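Local atomic coordinates of histone-lysine N-methyltransferase family member SUVH9 (Arabidopsis thaliana, PDB entry 4NJ5), a protein that takes part in gene silencing, apparently without methyltransferase activity of its own, and may recruit RNA polymerase V to methylated DNA. Residues 16-21 / 421-426; 268-273 / 365-370; 330-335 / 435-440. All coordinates share one frame; numbering follows the deposited sequence.

Interaction 1. Residues 16-21 / 421-426; sequences VRKTRM and WEDWGD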
# COMPACT_ATOMS: atom_id res chain seq x y z
N VAL A 16 5.58 -13.07 5.13
CA VAL A 16 5.68 -11.61 5.22
C VAL A 16 4.34 -10.93 4.96
O VAL A 16 3.97 -9.97 5.65
CB VAL A 16 6.74 -11.04 4.24
CG1 VAL A 16 6.57 -9.54 4.08
CG2 VAL A 16 8.13 -11.38 4.72
N ARG A 17 3.61 -11.44 3.97
CA ARG A 17 2.28 -10.92 3.65
C ARG A 17 1.36 -10.96 4.88
O ARG A 17 0.79 -9.94 5.28
CB ARG A 17 1.68 -11.71 2.49
CG ARG A 17 0.44 -11.09 1.88
CD ARG A 17 0.02 -11.82 0.61
NE ARG A 17 -0.52 -13.16 0.87
CZ ARG A 17 -1.78 -13.40 1.19
NH1 ARG A 17 -2.64 -12.39 1.30
NH2 ARG A 17 -2.19 -14.64 1.41
N LYS A 18 1.25 -12.14 5.48
CA LYS A 18 0.44 -12.31 6.69
C LYS A 18 0.90 -11.39 7.83
O LYS A 18 0.07 -10.81 8.55
CB LYS A 18 0.46 -13.77 7.15
CG LYS A 18 -0.32 -14.72 6.26
CD LYS A 18 -1.81 -14.45 6.35
CE LYS A 18 -2.60 -15.35 5.41
NZ LYS A 18 -2.44 -16.80 5.73
N THR A 19 2.21 -11.26 7.99
CA THR A 19 2.74 -10.42 9.05
C THR A 19 2.32 -8.97 8.86
O THR A 19 1.88 -8.32 9.81
CB THR A 19 4.28 -10.48 9.13
OG1 THR A 19 4.70 -11.85 9.29
CG2 THR A 19 4.78 -9.66 10.31
N ARG A 20 2.44 -8.48 7.63
CA ARG A 20 2.07 -7.09 7.35
C ARG A 20 0.58 -6.86 7.54
O ARG A 20 0.16 -5.81 8.05
CB ARG A 20 2.54 -6.67 5.96
CG ARG A 20 4.07 -6.65 5.82
CD ARG A 20 4.53 -5.76 4.67
NE ARG A 20 4.28 -4.35 4.93
CZ ARG A 20 4.75 -3.36 4.18
NH1 ARG A 20 5.53 -3.62 3.13
NH2 ARG A 20 4.47 -2.10 4.48
N MET A 21 -0.22 -7.85 7.15
CA MET A 21 -1.67 -7.77 7.36
C MET A 21 -2.01 -7.64 8.85
O MET A 21 -2.85 -6.81 9.24
CB MET A 21 -2.37 -8.98 6.76
CG MET A 21 -3.01 -8.72 5.42
SD MET A 21 -4.11 -10.06 4.97
CE MET A 21 -2.93 -11.38 4.70
N TRP A 421 -7.15 -12.38 0.71
CA TRP A 421 -6.94 -11.37 1.74
C TRP A 421 -8.06 -11.37 2.78
O TRP A 421 -8.35 -10.33 3.37
CB TRP A 421 -6.82 -9.99 1.10
CG TRP A 421 -5.82 -9.94 -0.00
CD1 TRP A 421 -6.04 -10.21 -1.32
CD2 TRP A 421 -4.43 -9.62 0.11
NE1 TRP A 421 -4.88 -10.07 -2.04
CE2 TRP A 421 -3.87 -9.70 -1.18
CE3 TRP A 421 -3.60 -9.25 1.18
CZ2 TRP A 421 -2.53 -9.44 -1.44
CZ3 TRP A 421 -2.27 -9.00 0.92
CH2 TRP A 421 -1.75 -9.09 -0.38
N GLU A 422 -8.68 -12.52 3.01
CA GLU A 422 -9.78 -12.58 3.97
C GLU A 422 -9.34 -12.43 5.42
O GLU A 422 -10.16 -12.16 6.30
CB GLU A 422 -10.63 -13.84 3.75
CG GLU A 422 -11.55 -13.74 2.54
CD GLU A 422 -12.42 -14.96 2.33
OE1 GLU A 422 -12.35 -15.90 3.15
OE2 GLU A 422 -13.17 -15.00 1.33
N ASP A 423 -8.05 -12.59 5.67
CA ASP A 423 -7.50 -12.41 7.01
C ASP A 423 -7.26 -10.94 7.36
O ASP A 423 -6.76 -10.62 8.43
CB ASP A 423 -6.20 -13.21 7.18
CG ASP A 423 -6.45 -14.71 7.21
OD1 ASP A 423 -7.60 -15.12 7.46
OD2 ASP A 423 -5.48 -15.47 7.01
N TRP A 424 -7.60 -10.06 6.43
CA TRP A 424 -7.50 -8.62 6.66
C TRP A 424 -8.43 -8.19 7.79
O TRP A 424 -9.63 -8.46 7.75
CB TRP A 424 -7.81 -7.86 5.37
CG TRP A 424 -7.80 -6.38 5.49
CD1 TRP A 424 -8.86 -5.53 5.31
CD2 TRP A 424 -6.68 -5.55 5.82
NE1 TRP A 424 -8.46 -4.23 5.51
CE2 TRP A 424 -7.13 -4.22 5.82
CE3 TRP A 424 -5.33 -5.81 6.10
CZ2 TRP A 424 -6.28 -3.14 6.10
CZ3 TRP A 424 -4.50 -4.75 6.38
CH2 TRP A 424 -4.98 -3.43 6.38
N GLY A 425 -7.87 -7.56 8.81
CA GLY A 425 -8.65 -7.16 9.97
C GLY A 425 -8.65 -8.18 11.10
O GLY A 425 -9.15 -7.91 12.19
N ASP A 426 -8.10 -9.36 10.83
CA ASP A 426 -8.02 -10.43 11.83
C ASP A 426 -6.92 -10.11 12.84
O ASP A 426 -5.76 -9.91 12.48
CB ASP A 426 -7.76 -11.79 11.16
CG ASP A 426 -7.91 -12.96 12.13
OD1 ASP A 426 -7.45 -12.87 13.28
OD2 ASP A 426 -8.48 -14.00 11.73
O HOH W 1 -4.89 -17.73 6.03
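Arg17 and Met21, one turn apart on helix 8-35, meet Trp421 and Trp424, which stand at the two ends of a type I beta turn in the SET-domain loop before strand 448-450. The pairing illustrates how a long helix can be seated on an irregular loop by a cation-pi and a Met-aromatic contact side by side. The tight part lies around the two indoles. With CG pointing opposite the backbone N, the bend at chi3 (71°) brings the guanidinium of Arg17 over the six-membered ring of Trp421. It does not lie flat there: the two planes are 84° apart, so the group stands on the ring and brings Arg17 NH1 to 3.3 Å from Trp421 CE3. The aliphatic part covers the same ring, with Arg17 CD 3.4 Å from Trp421 CH2. The polar end is held in place by Arg420 O, which accepts from NH1, and by a salt bridge to Glu14, while Trp421 NE1 donates to Pro467 O. Met21 fills the angle between the indoles and touches both at their edges: SD is 3.9 Å from Trp421 CE3, and CG is 3.8 Å from Trp424 CE3. Beyond Met21 the helix continues the contact through Ser25, whose OG bonds with Gly425 N.

The partly exposed side is looser. Lys18, bent at chi2 and chi4, reaches Asp423 within the turn, yet NZ stops 3.6 Å from OD2, a salt bridge too long for close ion pairing; it is the methylene CE that comes nearest, at 3.3 Å from OD2. Water makes up the shortfall: one molecule accepts from Lys18 NZ at 2.6 Å and donates to Asp423 OD2 at 2.5 Å.

Interaction 2. Residues 268-273 / 365-370; sequences NDIDSD and VFRSLE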
# COMPACT_ATOMS: atom_id res chain seq x y z
N ASN A 268 2.43 4.07 -23.84
CA ASN A 268 2.77 2.96 -24.74
C ASN A 268 4.14 3.16 -25.36
O ASN A 268 4.30 3.90 -26.33
CB ASN A 268 1.69 2.80 -25.82
CG ASN A 268 1.98 1.66 -26.78
OD1 ASN A 268 2.89 0.85 -26.56
ND2 ASN A 268 1.19 1.57 -27.85
N ASP A 269 5.14 2.49 -24.78
CA ASP A 269 6.51 2.57 -25.28
C ASP A 269 6.90 1.30 -26.02
O ASP A 269 8.08 1.02 -26.21
CB ASP A 269 7.49 2.82 -24.12
CG ASP A 269 7.55 1.66 -23.14
OD1 ASP A 269 6.63 0.81 -23.15
OD2 ASP A 269 8.51 1.60 -22.34
N ILE A 270 5.89 0.55 -26.45
CA ILE A 270 6.10 -0.74 -27.11
C ILE A 270 5.72 -0.69 -28.60
O ILE A 270 6.53 -1.05 -29.46
CB ILE A 270 5.33 -1.87 -26.39
CG1 ILE A 270 5.99 -2.18 -25.04
CG2 ILE A 270 5.25 -3.11 -27.26
CD1 ILE A 270 5.18 -3.11 -24.16
N ASP A 271 4.50 -0.26 -28.90
CA ASP A 271 4.05 -0.12 -30.29
C ASP A 271 3.12 1.07 -30.51
O ASP A 271 3.13 2.03 -29.74
CB ASP A 271 3.40 -1.41 -30.80
CG ASP A 271 2.21 -1.84 -29.96
OD1 ASP A 271 1.65 -1.00 -29.21
OD2 ASP A 271 1.82 -3.03 -30.04
N SER A 272 2.30 0.99 -31.55
CA SER A 272 1.43 2.09 -31.95
C SER A 272 -0.04 1.89 -31.57
O SER A 272 -0.90 2.69 -31.95
CB SER A 272 1.56 2.34 -33.45
OG SER A 272 2.89 2.64 -33.80
N ASP A 273 -0.33 0.83 -30.83
CA ASP A 273 -1.71 0.54 -30.45
C ASP A 273 -2.25 1.60 -29.49
O ASP A 273 -1.59 1.98 -28.53
CB ASP A 273 -1.82 -0.84 -29.79
CG ASP A 273 -3.25 -1.33 -29.71
OD1 ASP A 273 -3.91 -1.40 -30.77
OD2 ASP A 273 -3.73 -1.62 -28.60
N VAL A 365 -2.62 3.69 -17.49
CA VAL A 365 -2.91 2.53 -18.31
C VAL A 365 -1.77 2.40 -19.31
O VAL A 365 -1.57 3.28 -20.14
CB VAL A 365 -4.24 2.71 -19.07
CG1 VAL A 365 -4.50 1.52 -19.99
CG2 VAL A 365 -5.38 2.89 -18.09
N PHE A 366 -1.01 1.32 -19.20
CA PHE A 366 0.20 1.19 -20.00
C PHE A 366 0.17 -0.08 -20.85
O PHE A 366 -0.39 -1.10 -20.45
CB PHE A 366 1.43 1.20 -19.11
CG PHE A 366 1.54 0.01 -18.21
CD1 PHE A 366 0.84 -0.04 -17.01
CD2 PHE A 366 2.33 -1.07 -18.56
CE1 PHE A 366 0.93 -1.13 -16.18
CE2 PHE A 366 2.43 -2.17 -17.73
CZ PHE A 366 1.72 -2.20 -16.54
N ARG A 367 0.77 0.01 -22.03
CA ARG A 367 0.87 -1.12 -22.92
C ARG A 367 1.83 -2.14 -22.33
O ARG A 367 2.82 -1.78 -21.68
CB ARG A 367 1.36 -0.66 -24.30
CG ARG A 367 1.46 -1.76 -25.34
CD ARG A 367 0.11 -2.07 -25.98
NE ARG A 367 0.27 -2.90 -27.17
CZ ARG A 367 0.21 -4.23 -27.17
NH1 ARG A 367 -0.03 -4.89 -26.04
NH2 ARG A 367 0.37 -4.90 -28.30
N SER A 368 1.52 -3.42 -22.53
CA SER A 368 2.33 -4.51 -22.04
C SER A 368 2.24 -5.65 -23.04
O SER A 368 1.37 -5.63 -23.92
CB SER A 368 1.84 -4.97 -20.66
OG SER A 368 1.97 -6.37 -20.48
N LEU A 369 3.12 -6.64 -22.93
CA LEU A 369 3.12 -7.76 -23.85
C LEU A 369 2.36 -8.96 -23.29
O LEU A 369 1.49 -9.52 -23.94
CB LEU A 369 4.56 -8.16 -24.19
CG LEU A 369 5.37 -7.16 -25.00
CD1 LEU A 369 6.85 -7.35 -24.72
CD2 LEU A 369 5.09 -7.32 -26.49
N GLU A 370 2.70 -9.33 -22.06
CA GLU A 370 2.11 -10.47 -21.38
C GLU A 370 0.64 -10.23 -21.00
O GLU A 370 -0.18 -11.14 -21.02
CB GLU A 370 2.95 -10.86 -20.16
CG GLU A 370 3.10 -9.77 -19.09
CD GLU A 370 3.92 -8.57 -19.58
OE1 GLU A 370 4.84 -8.76 -20.40
OE2 GLU A 370 3.62 -7.42 -19.15
O HOH W 2 4.08 0.38 -21.86
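An Asx turn at Asn268 receives the side chain of Arg367, and its geometry shows how a loop can prepare a carboxylate for an arginine. Asn268 OD1 accepts from the backbone N of Ile270 and of Asp271, both 3.0 Å away and both from the same face of the amide. Its ND2 in turn donates to Asp271 OD1 and Asp273 O. Asp271 forms a second Asx turn, its OD1 taking Asp273 N from above the carboxylate plane. With three firm donors on OD1 the carboxylate is probably held against rotation, and the arginine grips it side-on: Arg367 NE bonds to Asp271 OD1 at 3.1 Å and NH2 to Asp271 OD2 at 2.9 Å, both on the syn side and slightly out of plane.

Segment 268-273 follows strand 264-267, and 365-370 begins within the neighbouring parallel strand 363-367, whose last residue is Arg367; both strands lie in the middle of a four-stranded mixed sheet. The side chains run alongside each other, Asn268 OD1 lying 3.1 Å from Arg367 CB. A bend at chi2 (81°) then turns the arginine toward the Asp271 carboxylate, while its NH1 is held by Gly372 O. Toward solvent, Ile270 CD1 rests 3.8 Å from Ser368 CA and 4.1 Å from Leu369 CG. A water donates to both Asp269 OD1 and Arg367 O.

Interaction 3. Residues 330-335 / 435-440; sequences LIRQKP and ERPSYP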
# COMPACT_ATOMS: atom_id res chain seq x y z
N LEU A 330 -10.63 0.67 4.54
CA LEU A 330 -11.43 -0.52 4.81
C LEU A 330 -10.85 -1.29 5.99
O LEU A 330 -9.66 -1.57 6.03
CB LEU A 330 -11.50 -1.43 3.58
CG LEU A 330 -12.38 -2.68 3.74
CD1 LEU A 330 -13.85 -2.29 3.87
CD2 LEU A 330 -12.19 -3.67 2.59
N ILE A 331 -11.70 -1.63 6.96
CA ILE A 331 -11.27 -2.36 8.15
C ILE A 331 -11.21 -3.87 7.89
O ILE A 331 -10.19 -4.51 8.15
CB ILE A 331 -12.19 -2.07 9.35
CG1 ILE A 331 -12.19 -0.57 9.67
CG2 ILE A 331 -11.74 -2.88 10.57
CD1 ILE A 331 -13.23 -0.16 10.71
N ARG A 332 -12.30 -4.42 7.36
CA ARG A 332 -12.37 -5.83 6.99
C ARG A 332 -13.29 -6.00 5.78
O ARG A 332 -14.11 -5.13 5.50
CB ARG A 332 -12.89 -6.67 8.16
CG ARG A 332 -14.29 -6.29 8.64
CD ARG A 332 -14.68 -7.09 9.88
NE ARG A 332 -13.50 -7.54 10.61
CZ ARG A 332 -12.91 -6.86 11.59
NH1 ARG A 332 -13.39 -5.69 11.99
NH2 ARG A 332 -11.83 -7.36 12.18
N GLN A 333 -13.16 -7.12 5.06
CA GLN A 333 -14.08 -7.45 3.97
C GLN A 333 -15.50 -7.70 4.50
O GLN A 333 -15.67 -8.21 5.60
CB GLN A 333 -13.61 -8.71 3.22
CG GLN A 333 -12.34 -8.55 2.38
CD GLN A 333 -12.07 -9.77 1.51
OE1 GLN A 333 -12.99 -10.48 1.09
NE2 GLN A 333 -10.79 -10.03 1.23
N LYS A 334 -16.50 -7.32 3.71
CA LYS A 334 -17.90 -7.61 4.01
C LYS A 334 -18.65 -7.88 2.70
O LYS A 334 -18.23 -7.40 1.66
CB LYS A 334 -18.57 -6.50 4.85
CG LYS A 334 -17.93 -5.12 4.73
CD LYS A 334 -17.83 -4.45 6.11
CE LYS A 334 -19.15 -4.51 6.89
NZ LYS A 334 -20.19 -3.62 6.31
N PRO A 335 -19.74 -8.66 2.73
CA PRO A 335 -20.42 -8.99 1.48
C PRO A 335 -21.10 -7.79 0.82
O PRO A 335 -21.35 -7.79 -0.38
CB PRO A 335 -21.49 -10.01 1.91
CG PRO A 335 -21.74 -9.70 3.35
CD PRO A 335 -20.42 -9.24 3.91
N GLU A 435 -13.01 -11.63 18.37
CA GLU A 435 -14.03 -12.31 17.58
C GLU A 435 -14.29 -11.48 16.33
O GLU A 435 -14.46 -10.27 16.41
CB GLU A 435 -15.32 -12.49 18.38
CG GLU A 435 -16.60 -12.36 17.55
CD GLU A 435 -17.86 -12.64 18.36
OE1 GLU A 435 -17.78 -13.40 19.35
OE2 GLU A 435 -18.93 -12.11 18.00
N ARG A 436 -14.31 -12.12 15.17
CA ARG A 436 -14.59 -11.40 13.94
C ARG A 436 -16.06 -10.97 13.90
O ARG A 436 -16.95 -11.79 14.11
CB ARG A 436 -14.27 -12.24 12.70
CG ARG A 436 -14.16 -11.40 11.43
CD ARG A 436 -14.24 -12.24 10.17
NE ARG A 436 -13.91 -11.45 8.99
CZ ARG A 436 -14.76 -10.64 8.36
NH1 ARG A 436 -16.00 -10.51 8.80
NH2 ARG A 436 -14.36 -9.96 7.29
N PRO A 437 -16.30 -9.68 13.65
CA PRO A 437 -17.66 -9.17 13.47
C PRO A 437 -18.36 -9.93 12.35
O PRO A 437 -17.70 -10.38 11.41
CB PRO A 437 -17.44 -7.72 13.07
CG PRO A 437 -16.16 -7.36 13.73
CD PRO A 437 -15.31 -8.59 13.63
N SER A 438 -19.67 -10.06 12.44
CA SER A 438 -20.44 -10.89 11.51
C SER A 438 -20.31 -10.49 10.04
O SER A 438 -20.40 -9.31 9.68
CB SER A 438 -21.91 -10.95 11.94
OG SER A 438 -22.47 -9.66 12.05
N TYR A 439 -20.07 -11.50 9.20
CA TYR A 439 -20.10 -11.39 7.74
C TYR A 439 -21.37 -12.12 7.31
O TYR A 439 -21.36 -13.34 7.15
CB TYR A 439 -18.88 -12.10 7.15
CG TYR A 439 -18.64 -11.93 5.66
CD1 TYR A 439 -19.44 -12.59 4.73
CD2 TYR A 439 -17.59 -11.17 5.19
CE1 TYR A 439 -19.21 -12.45 3.37
CE2 TYR A 439 -17.35 -11.03 3.83
CZ TYR A 439 -18.16 -11.67 2.93
OH TYR A 439 -17.93 -11.53 1.59
N PRO A 440 -22.47 -11.38 7.12
CA PRO A 440 -23.78 -12.00 6.91
C PRO A 440 -23.91 -12.81 5.62
O PRO A 440 -23.35 -12.44 4.59
CB PRO A 440 -24.74 -10.80 6.88
CG PRO A 440 -23.89 -9.64 6.48
CD PRO A 440 -22.53 -9.91 7.05
O HOH W 3 -15.83 -9.94 0.45
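Pro335 sits over one face of the Tyr439 ring in a CH-pi contact that joins a pre-SET loop to a SET-domain loop, the two running nearly the same way (15° apart). Pro335 CD lies 3.3 Å from the centroid of the tyrosine ring, almost on its normal. Pro335 CG packs 3.8 Å from Pro440 CD. Arg332 and Arg436 slide past each other in opposite directions with their guanidinium planes 83° apart. Extended Arg436 brings NH2 to Gln333 O at 2.8 Å, the acceptor lying in its guanidinium plane and the bond fairly straight (160°), while Arg332 CD covers one of its faces. Arg332, bent at chi3, turns one guanidinium face to Pro437, whose CD lies over its centre, 3.6 Å from Arg332 CZ. Glu321 forms a salt bridge with Arg332 NH1, which probably eases the nearness of two positive charges. With an alanine in place of Arg332, Pro437 would probably lose the guanidinium face that covers it and Glu321 would be left without this mate. Gln333 NE2 donates to Ser418 O, and at the edge of the tyrosine ring, in its plane, one water donates to Gln333 OE1 at 3.0 Å and bonds to Tyr439 OH at 2.9 Å.

In the fold
Interactions 1 and 3 are neighbours, their centres 14 Å apart, and both use the SET-domain stretch between helix 397-405 and strand 448-450. One part receives helix 8-35 and another the pre-SET loop; they meet where Trp424 NE1 probably bonds to Leu330 O at 3.0 Å. Interaction 2 stands apart, about 17 Å from interaction 1 and 23 Å from interaction 3 by nearest atoms, where strands 264-267 and 363-367 end. Buried interaction 1 relies on indoles, sulfur and cation-pi, with a water-bridged salt bridge only at its partly exposed side; partly buried interaction 3 on prolines against a tyrosine ring and a guanidinium face; peripheral interaction 2 on a carboxylate–guanidinium pair fixed by Asx turns.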